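Outer membrane protein SusF (Bacteroides thetaiotaomicron, PDB 4FE9) binds starch at the bacterial cell surface through carbohydrate-binding modules before the starch is taken into the periplasm for degradation. Local coordinates at residues Glu74-Pro79 with Asp96-Glu101; Ala347-Val352 with Phe391-Thr396; Pro368-Met373 with Leu460-Gly465; Gly410-Cys415 with Gln456-Asn461. All coordinates share one frame; numbering follows the deposited sequence. Where two conformers were deposited one is given.

In the fold
Interaction 1 stands alone in the N-terminal domain, its nearest atoms about 35 Å from interaction 2 and its centre on the opposite side of the chain's centre from the other three. Interactions 2, 3 and 4 gather around the third carbohydrate-binding module: centres of 2 and 3 are 9 Å apart, as are those of 3 and 4. F391 of interaction 2 links them, since F391 N lies 2.8 Å from V370 O, a probable hydrogen bond, and F391 CE1 lies 3.4 Å from L460 CD1. Interactions 3 and 4 share L460 and N461. None lies at a glycan pocket; the sodium ion is about 12 Å from the V412 side chain.

Interaction 1: Glu74-Pro79 with Asp96-Glu101; sequences ENHTIP and DSVTQE
V98 meets H76, T77 and I78 with its two methyl branches. Traced outward, the V98 side chain leaves the helix directed at the segment 74-79, and at CB it splits. CG1 stands anti to the V98 backbone N (chi1 166°) and comes to 3.9 Å from H76 CB; toward the imidazole itself it takes an oblique approach. CG2 takes the other branch and ends 3.8 Å from T77 O, a van der Waals contact of a methyl with a backbone carbonyl. The same V98 CG2 has I78 CD1 at 4.4 Å, a looser apolar neighbour. No hydrogen bond crosses between the segments, and the CA atoms of H76 and V98 are 7.3 Å apart, so the joint rests on V98 methyls packed against side chains and one backbone carbonyl. In fold terms, helix 92-102 follows strand 87-91 in the N-terminal domain, which belongs to the E-set clan of immunoglobulin-like domains, and V98 joins it to the loop between strands 64-72 and 81-82. The loop meets the same helix at two further points, I78 touching L95 and H76 touching A102. L72 of strand 64-72 touches both V98 and I78, and its carbonyl O receives a weak hydrogen bond from H76 ND1.

Interaction 2: Ala347-Val352 with Phe391-Thr396; sequences AGWYLV and FTVPGT
W349 is set for its contact with P394 and T396 by a chi1 of -73°, which swings the indole back over the backbone N, opposite the carbonyl carbon, and by a chi2 near a right angle, which turns the indole across its CA-CB-CG plane. This brings the pyrrole side of the ring to the loop 391-396. NE1 donates to T396 O at 2.9 Å, with an N-H...O angle of 164°. The acceptor lies at the indole edge, practically in the ring plane, whereas from the carbonyl's side the donor is tilted 34° out of its plane. A side-chain-to-backbone bond of this kind would restrain the rotation of the indole and satisfies its N-H. Beside it, the P394 and W349 side chains cross at about a right angle, P394 CG standing 3.7 Å from W349 NE1. P394 O is 3.4 Å from W349 CD1 in an oblique approach, a carbon-oxygen contact rather than a second hydrogen bond. Near the root of the side chain, W349 CB and V393 CG1 pack at 4.4 Å. Beyond the two segments, Y300 and F401 each form an edge-to-face pair with the indole, which thus sits in an aromatic cluster drawing on residues of both modules. The geometry is that of an interdomain interface: a tryptophan on strand 348-357 of carbohydrate-binding module 2 docks onto a loop of module 3, away from the glycan pockets.

Interaction 3: Pro368-Met373 with Leu460-Gly465; sequences PNVYLM and LNFGNG
The phenyl ring of F462 receives V370 obliquely: V370 CG2 is 4.1 Å from both F462 CE2 and CZ, so the methyl meets the bond between those two carbons. The two side chains slide past each other in opposite directions. F401 also makes an edge-to-face pair with F462, and I438 and Y440 of strand 437-440 touch it. The other branch of V370 serves a different partner. CG1, anti to the backbone N at a chi1 of 178°, points to L460 CD1 and meets it tip to tip at 4.1 Å. V370 thus spans two residues that lie on the same side of the chain 460-465, its branches divided between them, and no hydrogen bond crosses. The second flat group, the N461 amide, shapes the turn that carries F462. N461 OD1 accepts from N464 N at 2.8 Å, an Asx motif, with the donor 57° out of the carbonyl plane. The backbone closes the same turn, G465 N donating to N461 O at 2.7 Å; G465 takes a positive phi of 88°, and at its backbone angles a CB would press on the preceding carbonyl O, which suits glycine. The turn reverses the chain from strand 458-461 into its antiparallel neighbour 466-469. Across from it, V370 lies at the N-terminal end of the region of strand 371-374, which pairs with strand 410-415, and I414 and F431 touch V370 from that sheet. The contact is therefore buried between the two sheets of module 3, where F431 touches L460 as well.

Interaction 4: Gly410-Cys415 with Gln456-Asn461; sequences GAVRIC and QKVYLN
V412 and V458 are the closest backbone pair, their CA atoms 8.8 Å apart with no hydrogen bond between the segments, a separation that belongs to layers packed through side chains and not to paired strands. V458 has one methyl for each of two partners. Its CG1, anti to the backbone N (chi1 -174°), reaches I414 CD1 at 4.0 Å, the two side chains meeting tip to tip. I414 bridges the distance because its chain is extended at chi2 (163°), which carries CD1 outward from the strand. The second methyl, V458 CG2, packs on V412 CG1 at 4.1 Å, and here the side chains cross obliquely. Strand 410-415, which runs beside strand 430-434, belongs to one sheet of module 3 and strand 458-461 to another, so these residues form part of the sandwich core of an immunoglobulin-like fold. Neighbours from both layers close around them: I432 touches V412, F431 touches I414, and I433 and I469 touch V458.

Interaction 1: Glu74-Pro79 with Asp96-Glu101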
loop_
_atom_site.group_PDB
_atom_site.type_symbol
_atom_site.label_atom_id
_atom_site.label_comp_id
_atom_site.label_asym_id
_atom_site.label_seq_id
_atom_site.Cartn_x
_atom_site.Cartn_y
_atom_site.Cartn_z
ATOM N N GLU A 74 -5.607 -21.030 -11.606
ATOM C CA GLU A 74 -7.000 -20.548 -11.627
ATOM C C GLU A 74 -7.328 -19.452 -12.654
ATOM O O GLU A 74 -8.428 -19.424 -13.181
ATOM C CB GLU A 74 -7.470 -20.124 -10.231
ATOM C CG GLU A 74 -8.817 -20.741 -9.834
ATOM C CD GLU A 74 -8.673 -21.884 -8.822
ATOM O OE1 GLU A 74 -7.810 -21.764 -7.912
ATOM O OE2 GLU A 74 -9.448 -22.882 -8.915
ATOM N N ASN A 75 -6.464 -18.480 -12.838
ATOM C CA ASN A 75 -6.837 -17.422 -13.765
ATOM C C ASN A 75 -5.832 -16.996 -14.770
ATOM O O ASN A 75 -5.947 -15.916 -15.311
ATOM C CB ASN A 75 -7.402 -16.197 -13.038
ATOM C CG ASN A 75 -6.758 -15.965 -11.696
ATOM O OD1 ASN A 75 -5.625 -15.505 -11.611
ATOM N ND2 ASN A 75 -7.454 -16.356 -10.636
ATOM N N HIS A 76 -4.876 -17.855 -15.089
ATOM C CA HIS A 76 -3.895 -17.511 -16.100
ATOM C C HIS A 76 -3.970 -18.503 -17.220
ATOM O O HIS A 76 -3.943 -19.699 -16.991
ATOM C CB HIS A 76 -2.476 -17.503 -15.497
ATOM C CG HIS A 76 -2.310 -16.546 -14.349
ATOM N ND1 HIS A 76 -2.593 -16.892 -13.038
ATOM C CD2 HIS A 76 -1.921 -15.244 -14.319
ATOM C CE1 HIS A 76 -2.331 -15.861 -12.247
ATOM N NE2 HIS A 76 -1.960 -14.839 -13.001
ATOM N N THR A 77 -3.982 -18.016 -18.444
ATOM C CA THR A 77 -3.931 -18.897 -19.589
ATOM C C THR A 77 -2.560 -18.805 -20.235
ATOM O O THR A 77 -1.766 -17.919 -19.909
ATOM C CB THR A 77 -4.994 -18.527 -20.635
ATOM O OG1 THR A 77 -4.856 -17.146 -20.954
ATOM C CG2 THR A 77 -6.426 -18.782 -20.080
ATOM N N ILE A 78 -2.309 -19.716 -21.154
ATOM C CA ILE A 78 -1.030 -19.882 -21.799
ATOM C C ILE A 78 -1.338 -20.623 -23.109
ATOM O O ILE A 78 -2.167 -21.533 -23.118
ATOM C CB ILE A 78 -0.098 -20.809 -20.950
ATOM C CG1 ILE A 78 1.261 -20.958 -21.616
ATOM C CG2 ILE A 78 -0.737 -22.231 -20.770
ATOM C CD1 ILE A 78 2.389 -21.343 -20.619
ATOM N N PRO A 79 -0.697 -20.216 -24.219
ATOM C CA PRO A 79 -0.711 -21.021 -25.432
ATOM C C PRO A 79 -0.257 -22.477 -25.141
ATOM O O PRO A 79 0.711 -22.685 -24.437
ATOM C CB PRO A 79 0.320 -20.317 -26.335
ATOM C CG PRO A 79 0.367 -18.903 -25.823
ATOM C CD PRO A 79 0.132 -19.000 -24.349
ATOM N N ASP A 96 7.487 -19.914 -18.004
ATOM C CA ASP A 96 8.322 -19.097 -17.113
ATOM C C ASP A 96 7.736 -17.691 -16.947
ATOM O O ASP A 96 7.450 -17.276 -15.850
ATOM C CB ASP A 96 9.763 -19.072 -17.680
ATOM C CG ASP A 96 10.752 -18.282 -16.798
ATOM O OD1 ASP A 96 10.611 -18.273 -15.554
ATOM O OD2 ASP A 96 11.647 -17.630 -17.374
ATOM N N SER A 97 7.361 -17.063 -18.062
ATOM C CA SER A 97 6.663 -15.762 -18.034
ATOM C C SER A 97 5.376 -15.806 -17.228
ATOM O O SER A 97 5.064 -14.895 -16.462
ATOM C CB SER A 97 6.360 -15.288 -19.472
ATOM O OG SER A 97 7.539 -14.837 -20.100
ATOM N N VAL A 98 4.572 -16.819 -17.462
ATOM C CA VAL A 98 3.299 -16.867 -16.796
ATOM C C VAL A 98 3.490 -17.113 -15.282
ATOM O O VAL A 98 2.734 -16.594 -14.455
ATOM C CB VAL A 98 2.366 -17.936 -17.462
ATOM C CG1 VAL A 98 1.205 -18.231 -16.584
ATOM C CG2 VAL A 98 1.874 -17.412 -18.827
ATOM N N THR A 99 4.521 -17.892 -14.927
ATOM C CA THR A 99 4.803 -18.191 -13.527
ATOM C C THR A 99 5.185 -16.884 -12.786
ATOM O O THR A 99 4.709 -16.618 -11.663
ATOM C CB THR A 99 5.996 -19.241 -13.386
ATOM O OG1 THR A 99 5.599 -20.504 -13.941
ATOM C CG2 THR A 99 6.344 -19.458 -11.894
ATOM N N GLN A 100 5.954 -16.032 -13.464
ATOM C CA GLN A 100 6.484 -14.829 -12.815
ATOM C C GLN A 100 5.375 -13.780 -12.663
ATOM O O GLN A 100 5.195 -13.249 -11.611
ATOM C CB GLN A 100 7.700 -14.296 -13.597
ATOM C CG GLN A 100 8.916 -15.278 -13.603
ATOM C CD GLN A 100 10.155 -14.689 -14.286
ATOM O OE1 GLN A 100 10.426 -13.523 -14.156
ATOM N NE2 GLN A 100 10.945 -15.540 -14.937
ATOM N N GLU A 101 4.491 -13.709 -13.641
ATOM C CA GLU A 101 3.250 -12.923 -13.503
ATOM C C GLU A 101 2.329 -13.387 -12.386
ATOM O O GLU A 101 1.967 -12.600 -11.517
ATOM C CB GLU A 101 2.486 -12.876 -14.817
ATOM C CG GLU A 101 3.238 -12.149 -15.880
ATOM C CD GLU A 101 3.153 -10.619 -15.713
ATOM O OE1 GLU A 101 2.437 -10.137 -14.779
ATOM O OE2 GLU A 101 3.793 -9.902 -16.528
#

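Interaction 2: Ala347-Val352 with Phe391-Thr396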
loop_
_atom_site.group_PDB
_atom_site.type_symbol
_atom_site.label_atom_id
_atom_site.label_comp_id
_atom_site.label_asym_id
_atom_site.label_seq_id
_atom_site.Cartn_x
_atom_site.Cartn_y
_atom_site.Cartn_z
ATOM N N ALA A 347 -21.571 4.936 17.892
ATOM C CA ALA A 347 -21.425 6.336 18.342
ATOM C C ALA A 347 -20.262 6.484 19.307
ATOM O O ALA A 347 -19.888 5.536 19.979
ATOM C CB ALA A 347 -22.731 6.857 18.981
ATOM N N GLY A 348 -19.602 7.639 19.268
ATOM C CA GLY A 348 -18.500 7.904 20.207
ATOM C C GLY A 348 -17.516 8.956 19.711
ATOM O O GLY A 348 -17.691 9.528 18.628
ATOM N N TRP A 349 -16.594 9.336 20.598
ATOM C CA TRP A 349 -15.420 10.135 20.245
ATOM C C TRP A 349 -14.358 9.239 19.662
ATOM O O TRP A 349 -13.995 8.232 20.271
ATOM C CB TRP A 349 -14.865 10.864 21.497
ATOM C CG TRP A 349 -15.750 12.034 21.957
ATOM C CD1 TRP A 349 -16.748 11.996 22.895
ATOM C CD2 TRP A 349 -15.738 13.377 21.447
ATOM N NE1 TRP A 349 -17.431 13.200 22.909
ATOM C CE2 TRP A 349 -16.749 14.094 22.126
ATOM C CE3 TRP A 349 -14.931 14.056 20.525
ATOM C CZ2 TRP A 349 -17.006 15.440 21.876
ATOM C CZ3 TRP A 349 -15.166 15.397 20.303
ATOM C CH2 TRP A 349 -16.200 16.077 20.972
ATOM N N TYR A 350 -13.784 9.658 18.530
ATOM C CA TYR A 350 -12.700 8.909 17.885
ATOM C C TYR A 350 -11.565 9.849 17.462
ATOM O O TYR A 350 -11.814 10.952 17.016
ATOM C CB TYR A 350 -13.243 8.192 16.643
ATOM C CG TYR A 350 -14.316 7.143 16.959
ATOM C CD1 TYR A 350 -13.979 5.936 17.536
ATOM C CD2 TYR A 350 -15.649 7.382 16.682
ATOM C CE1 TYR A 350 -14.951 4.990 17.844
ATOM C CE2 TYR A 350 -16.625 6.432 16.966
ATOM C CZ TYR A 350 -16.262 5.236 17.530
ATOM O OH TYR A 350 -17.235 4.290 17.841
ATOM N N LEU A 351 -10.336 9.409 17.654
ATOM C CA LEU A 351 -9.187 9.940 16.907
ATOM C C LEU A 351 -9.209 9.427 15.472
ATOM O O LEU A 351 -9.048 8.214 15.230
ATOM C CB LEU A 351 -7.856 9.545 17.580
ATOM C CG LEU A 351 -6.582 10.150 16.911
ATOM C CD1 LEU A 351 -5.480 10.453 17.911
ATOM C CD2 LEU A 351 -6.057 9.290 15.828
ATOM N N VAL A 352 -9.528 10.321 14.538
ATOM C CA VAL A 352 -9.508 9.999 13.140
ATOM C C VAL A 352 -8.124 10.306 12.540
ATOM O O VAL A 352 -7.591 11.417 12.712
ATOM C CB VAL A 352 -10.557 10.804 12.405
ATOM C CG1 VAL A 352 -10.483 10.535 10.930
ATOM C CG2 VAL A 352 -11.977 10.448 12.940
ATOM N N PHE A 391 -6.323 11.303 29.612
ATOM C CA PHE A 391 -7.424 12.191 29.930
ATOM C C PHE A 391 -8.690 11.328 29.972
ATOM O O PHE A 391 -8.961 10.575 29.020
ATOM C CB PHE A 391 -7.627 13.249 28.819
ATOM C CG PHE A 391 -6.773 14.504 28.964
ATOM C CD1 PHE A 391 -7.323 15.740 28.665
ATOM C CD2 PHE A 391 -5.386 14.412 29.072
ATOM C CE1 PHE A 391 -6.527 16.898 28.620
ATOM C CE2 PHE A 391 -4.588 15.579 29.103
ATOM C CZ PHE A 391 -5.172 16.810 28.863
ATOM N N THR A 392 -9.564 11.591 30.941
ATOM C CA THR A 392 -10.911 11.035 30.896
ATOM C C THR A 392 -11.652 11.524 29.658
ATOM O O THR A 392 -11.557 12.704 29.294
ATOM C CB THR A 392 -11.751 11.414 32.156
ATOM O OG1 THR A 392 -12.453 12.638 31.903
ATOM C CG2 THR A 392 -10.867 11.564 33.366
ATOM N N VAL A 393 -12.501 10.644 29.106
ATOM C CA VAL A 393 -13.253 10.907 27.880
ATOM C C VAL A 393 -14.745 11.198 28.174
ATOM O O VAL A 393 -15.428 10.380 28.746
ATOM C CB VAL A 393 -13.163 9.677 26.911
ATOM C CG1 VAL A 393 -13.949 9.925 25.656
ATOM C CG2 VAL A 393 -11.727 9.354 26.581
ATOM N N PRO A 394 -15.273 12.296 27.638
ATOM C CA PRO A 394 -16.665 12.602 27.889
ATOM C C PRO A 394 -17.618 11.593 27.213
ATOM O O PRO A 394 -17.354 11.150 26.080
ATOM C CB PRO A 394 -16.833 13.977 27.250
ATOM C CG PRO A 394 -15.855 13.976 26.112
ATOM C CD PRO A 394 -14.696 13.130 26.567
ATOM N N GLY A 395 -18.799 11.387 27.829
ATOM C CA GLY A 395 -19.900 10.650 27.194
ATOM C C GLY A 395 -20.769 11.486 26.275
ATOM O O GLY A 395 -21.409 10.954 25.357
ATOM N N THR A 396 -20.800 12.793 26.501
ATOM C CA THR A 396 -21.650 13.667 25.701
ATOM C C THR A 396 -20.957 14.133 24.440
ATOM O O THR A 396 -19.739 14.242 24.416
ATOM C CB THR A 396 -22.074 14.935 26.486
ATOM O OG1 THR A 396 -20.935 15.481 27.167
ATOM C CG2 THR A 396 -23.205 14.606 27.516
#

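Interaction 3: Pro368-Met373 with Leu460-Gly465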
loop_
_atom_site.group_PDB
_atom_site.type_symbol
_atom_site.label_atom_id
_atom_site.label_comp_id
_atom_site.label_asym_id
_atom_site.label_seq_id
_atom_site.Cartn_x
_atom_site.Cartn_y
_atom_site.Cartn_z
ATOM N N PRO A 368 -9.810 7.708 21.254
ATOM C CA PRO A 368 -9.472 9.131 21.476
ATOM C C PRO A 368 -8.643 9.323 22.727
ATOM O O PRO A 368 -9.138 9.875 23.693
ATOM C CB PRO A 368 -10.830 9.773 21.671
ATOM C CG PRO A 368 -11.623 8.714 22.362
ATOM C CD PRO A 368 -11.164 7.390 21.738
ATOM N N ASN A 369 -7.442 8.745 22.751
ATOM C CA ASN A 369 -6.555 8.827 23.915
ATOM C C ASN A 369 -5.726 10.108 23.894
ATOM O O ASN A 369 -4.831 10.267 23.042
ATOM C CB ASN A 369 -5.607 7.647 23.941
ATOM C CG ASN A 369 -6.308 6.352 24.254
ATOM O OD1 ASN A 369 -7.472 6.357 24.630
ATOM N ND2 ASN A 369 -5.684 5.253 23.896
ATOM N N VAL A 370 -6.072 11.045 24.769
ATOM C CA VAL A 370 -5.311 12.291 24.906
ATOM C C VAL A 370 -4.466 12.184 26.156
ATOM O O VAL A 370 -4.908 11.619 27.170
ATOM C CB VAL A 370 -6.244 13.489 25.022
ATOM C CG1 VAL A 370 -5.443 14.810 25.209
ATOM C CG2 VAL A 370 -7.105 13.580 23.844
ATOM N N TYR A 371 -3.221 12.636 26.073
ATOM C CA TYR A 371 -2.267 12.403 27.147
ATOM C C TYR A 371 -1.653 13.691 27.682
ATOM O O TYR A 371 -1.160 14.532 26.913
ATOM C CB TYR A 371 -1.167 11.485 26.692
ATOM C CG TYR A 371 -1.601 10.055 26.408
ATOM C CD1 TYR A 371 -1.548 9.083 27.408
ATOM C CD2 TYR A 371 -1.866 9.638 25.090
ATOM C CE1 TYR A 371 -1.785 7.748 27.120
ATOM C CE2 TYR A 371 -2.130 8.318 24.800
ATOM C CZ TYR A 371 -2.088 7.373 25.820
ATOM O OH TYR A 371 -2.363 6.059 25.539
ATOM N N LEU A 372 -1.545 13.764 29.008
ATOM C CA LEU A 372 -0.682 14.725 29.664
ATOM C C LEU A 372 0.767 14.305 29.554
ATOM O O LEU A 372 1.116 13.132 29.760
ATOM C CB LEU A 372 -1.085 14.888 31.125
ATOM C CG LEU A 372 -0.579 16.151 31.823
ATOM C CD1 LEU A 372 -1.273 17.415 31.236
ATOM C CD2 LEU A 372 -0.822 16.045 33.352
ATOM N N MET A 373 1.626 15.253 29.197
ATOM C CA MET A 373 3.047 14.966 29.042
ATOM C C MET A 373 3.870 15.973 29.825
ATOM O O MET A 373 3.472 17.121 29.984
ATOM C CB MET A 373 3.451 15.030 27.561
ATOM C CG MET A 373 2.621 14.131 26.674
ATOM S SD MET A 373 3.208 12.446 26.801
ATOM C CE MET A 373 4.926 12.582 26.264
ATOM N N LEU A 460 -10.637 20.325 27.795
ATOM C CA LEU A 460 -10.687 20.488 26.339
ATOM C C LEU A 460 -12.067 20.245 25.795
ATOM O O LEU A 460 -12.618 19.147 25.936
ATOM C CB LEU A 460 -9.708 19.531 25.650
ATOM C CG LEU A 460 -8.268 19.526 26.144
ATOM C CD1 LEU A 460 -7.566 18.258 25.716
ATOM C CD2 LEU A 460 -7.544 20.745 25.617
ATOM N N ASN A 461 -12.575 21.209 25.056
ATOM C CA ASN A 461 -13.745 20.987 24.259
ATOM C C ASN A 461 -13.396 20.914 22.787
ATOM O O ASN A 461 -13.296 21.934 22.117
ATOM C CB ASN A 461 -14.762 22.099 24.501
ATOM C CG ASN A 461 -16.100 21.805 23.874
ATOM O OD1 ASN A 461 -16.180 21.214 22.793
ATOM N ND2 ASN A 461 -17.158 22.319 24.488
ATOM N N PHE A 462 -13.254 19.701 22.271
ATOM C CA PHE A 462 -12.838 19.529 20.895
ATOM C C PHE A 462 -13.906 19.926 19.939
ATOM O O PHE A 462 -13.617 20.335 18.823
ATOM C CB PHE A 462 -12.408 18.103 20.626
ATOM C CG PHE A 462 -11.078 17.774 21.164
ATOM C CD1 PHE A 462 -9.932 18.223 20.528
ATOM C CD2 PHE A 462 -10.951 16.921 22.242
ATOM C CE1 PHE A 462 -8.681 17.902 21.024
ATOM C CE2 PHE A 462 -9.708 16.558 22.722
ATOM C CZ PHE A 462 -8.561 17.037 22.101
ATOM N N GLY A 463 -15.159 19.862 20.382
ATOM C CA GLY A 463 -16.280 20.315 19.546
ATOM C C GLY A 463 -16.212 21.810 19.331
ATOM O O GLY A 463 -16.525 22.314 18.256
ATOM N N ASN A 464 -15.814 22.522 20.382
ATOM C CA ASN A 464 -15.740 23.981 20.356
ATOM C C ASN A 464 -14.397 24.467 19.814
ATOM O O ASN A 464 -14.329 25.473 19.106
ATOM C CB ASN A 464 -15.924 24.528 21.762
ATOM C CG ASN A 464 -17.271 25.082 21.976
ATOM O OD1 ASN A 464 -17.444 26.048 22.723
ATOM N ND2 ASN A 464 -18.267 24.496 21.312
ATOM N N GLY A 465 -13.334 23.763 20.190
ATOM C CA GLY A 465 -11.980 24.212 19.915
ATOM C C GLY A 465 -11.485 25.103 21.028
ATOM O O GLY A 465 -10.632 25.967 20.813
#

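Interaction 4: Gly410-Cys415 with Gln456-Asn461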
loop_
_atom_site.group_PDB
_atom_site.type_symbol
_atom_site.label_atom_id
_atom_site.label_comp_id
_atom_site.label_asym_id
_atom_site.label_seq_id
_atom_site.Cartn_x
_atom_site.Cartn_y
_atom_site.Cartn_z
ATOM N N GLY A 410 4.878 23.282 36.470
ATOM C CA GLY A 410 5.731 23.068 35.308
ATOM C C GLY A 410 5.035 23.451 34.027
ATOM O O GLY A 410 3.889 23.945 34.044
ATOM N N ALA A 411 5.754 23.317 32.911
ATOM C CA ALA A 411 5.170 23.564 31.591
ATOM C C ALA A 411 4.228 22.417 31.232
ATOM O O ALA A 411 4.547 21.266 31.461
ATOM C CB ALA A 411 6.264 23.697 30.548
ATOM N N VAL A 412 3.022 22.766 30.820
ATOM C CA VAL A 412 2.042 21.803 30.343
ATOM C C VAL A 412 2.363 21.381 28.896
ATOM O O VAL A 412 2.609 22.218 28.050
ATOM C CB VAL A 412 0.639 22.398 30.375
ATOM C CG1 VAL A 412 -0.401 21.369 29.855
ATOM C CG2 VAL A 412 0.284 22.866 31.799
ATOM N N ARG A 413 2.415 20.079 28.657
ATOM C CA ARG A 413 2.357 19.535 27.310
ATOM C C ARG A 413 1.201 18.528 27.182
ATOM O O ARG A 413 0.864 17.820 28.161
ATOM C CB ARG A 413 3.694 18.871 26.949
ATOM C CG ARG A 413 4.907 19.790 27.061
ATOM C CD ARG A 413 4.941 20.846 25.911
ATOM N NE ARG A 413 5.517 20.303 24.653
ATOM C CZ ARG A 413 6.825 20.236 24.375
ATOM N NH1 ARG A 413 7.729 20.534 25.307
ATOM N NH2 ARG A 413 7.235 19.778 23.185
ATOM N N ILE A 414 0.537 18.537 26.028
ATOM C CA ILE A 414 -0.581 17.615 25.748
ATOM C C ILE A 414 -0.364 17.009 24.346
ATOM O O ILE A 414 0.090 17.718 23.409
ATOM C CB ILE A 414 -1.934 18.361 25.736
ATOM C CG1 ILE A 414 -1.971 19.441 26.832
ATOM C CG2 ILE A 414 -3.119 17.361 25.890
ATOM C CD1 ILE A 414 -3.080 20.466 26.629
ATOM N N CYS A 415 -0.695 15.723 24.189
ATOM C CA CYS A 415 -0.690 15.110 22.866
ATOM C C CYS A 415 -1.751 14.007 22.666
ATOM O O CYS A 415 -2.441 13.591 23.621
ATOM C CB CYS A 415 0.699 14.571 22.519
ATOM S SG CYS A 415 1.142 13.067 23.438
ATOM N N GLN A 456 -3.848 21.593 39.575
ATOM C CA GLN A 456 -4.626 22.051 38.425
ATOM C C GLN A 456 -4.842 20.899 37.422
ATOM O O GLN A 456 -4.193 19.864 37.506
ATOM C CB GLN A 456 -3.925 23.223 37.730
ATOM C CG GLN A 456 -4.056 24.558 38.427
ATOM C CD GLN A 456 -3.477 25.707 37.594
ATOM O OE1 GLN A 456 -2.387 25.586 37.025
ATOM N NE2 GLN A 456 -4.230 26.792 37.474
ATOM N N LYS A 457 -5.720 21.121 36.452
ATOM C CA LYS A 457 -5.906 20.180 35.349
ATOM C C LYS A 457 -6.376 20.889 34.075
ATOM O O LYS A 457 -6.827 22.031 34.134
ATOM C CB LYS A 457 -6.884 19.044 35.757
ATOM C CG LYS A 457 -8.112 19.497 36.495
ATOM C CD LYS A 457 -9.069 18.319 36.794
ATOM C CE LYS A 457 -8.385 17.240 37.590
ATOM N NZ LYS A 457 -9.326 16.557 38.503
ATOM N N VAL A 458 -6.233 20.224 32.920
ATOM C CA VAL A 458 -6.653 20.815 31.613
ATOM C C VAL A 458 -8.091 20.422 31.255
ATOM O O VAL A 458 -8.448 19.272 31.388
ATOM C CB VAL A 458 -5.720 20.333 30.437
ATOM C CG1 VAL A 458 -6.069 21.058 29.162
ATOM C CG2 VAL A 458 -4.267 20.522 30.789
ATOM N N TYR A 459 -8.842 21.341 30.637
ATOM C CA TYR A 459 -10.169 21.023 30.086
ATOM C C TYR A 459 -10.239 21.324 28.591
ATOM O O TYR A 459 -10.098 22.476 28.184
ATOM C CB TYR A 459 -11.285 21.814 30.824
ATOM C CG TYR A 459 -11.351 21.550 32.321
ATOM C CD1 TYR A 459 -12.428 20.866 32.888
ATOM C CD2 TYR A 459 -10.324 21.951 33.156
ATOM C CE1 TYR A 459 -12.436 20.543 34.232
ATOM C CE2 TYR A 459 -10.340 21.664 34.499
ATOM C CZ TYR A 459 -11.406 20.983 35.038
ATOM O OH TYR A 459 -11.416 20.732 36.373
ATOM N N LEU A 460 -10.637 20.325 27.795
ATOM C CA LEU A 460 -10.687 20.488 26.339
ATOM C C LEU A 460 -12.067 20.245 25.795
ATOM O O LEU A 460 -12.618 19.147 25.936
ATOM C CB LEU A 460 -9.708 19.531 25.650
ATOM C CG LEU A 460 -8.268 19.526 26.144
ATOM C CD1 LEU A 460 -7.566 18.258 25.716
ATOM C CD2 LEU A 460 -7.544 20.745 25.617
ATOM N N ASN A 461 -12.575 21.209 25.056
ATOM C CA ASN A 461 -13.745 20.987 24.259
ATOM C C ASN A 461 -13.396 20.914 22.787
ATOM O O ASN A 461 -13.296 21.934 22.117
ATOM C CB ASN A 461 -14.762 22.099 24.501
ATOM C CG ASN A 461 -16.100 21.805 23.874
ATOM O OD1 ASN A 461 -16.180 21.214 22.793
ATOM N ND2 ASN A 461 -17.158 22.319 24.488
#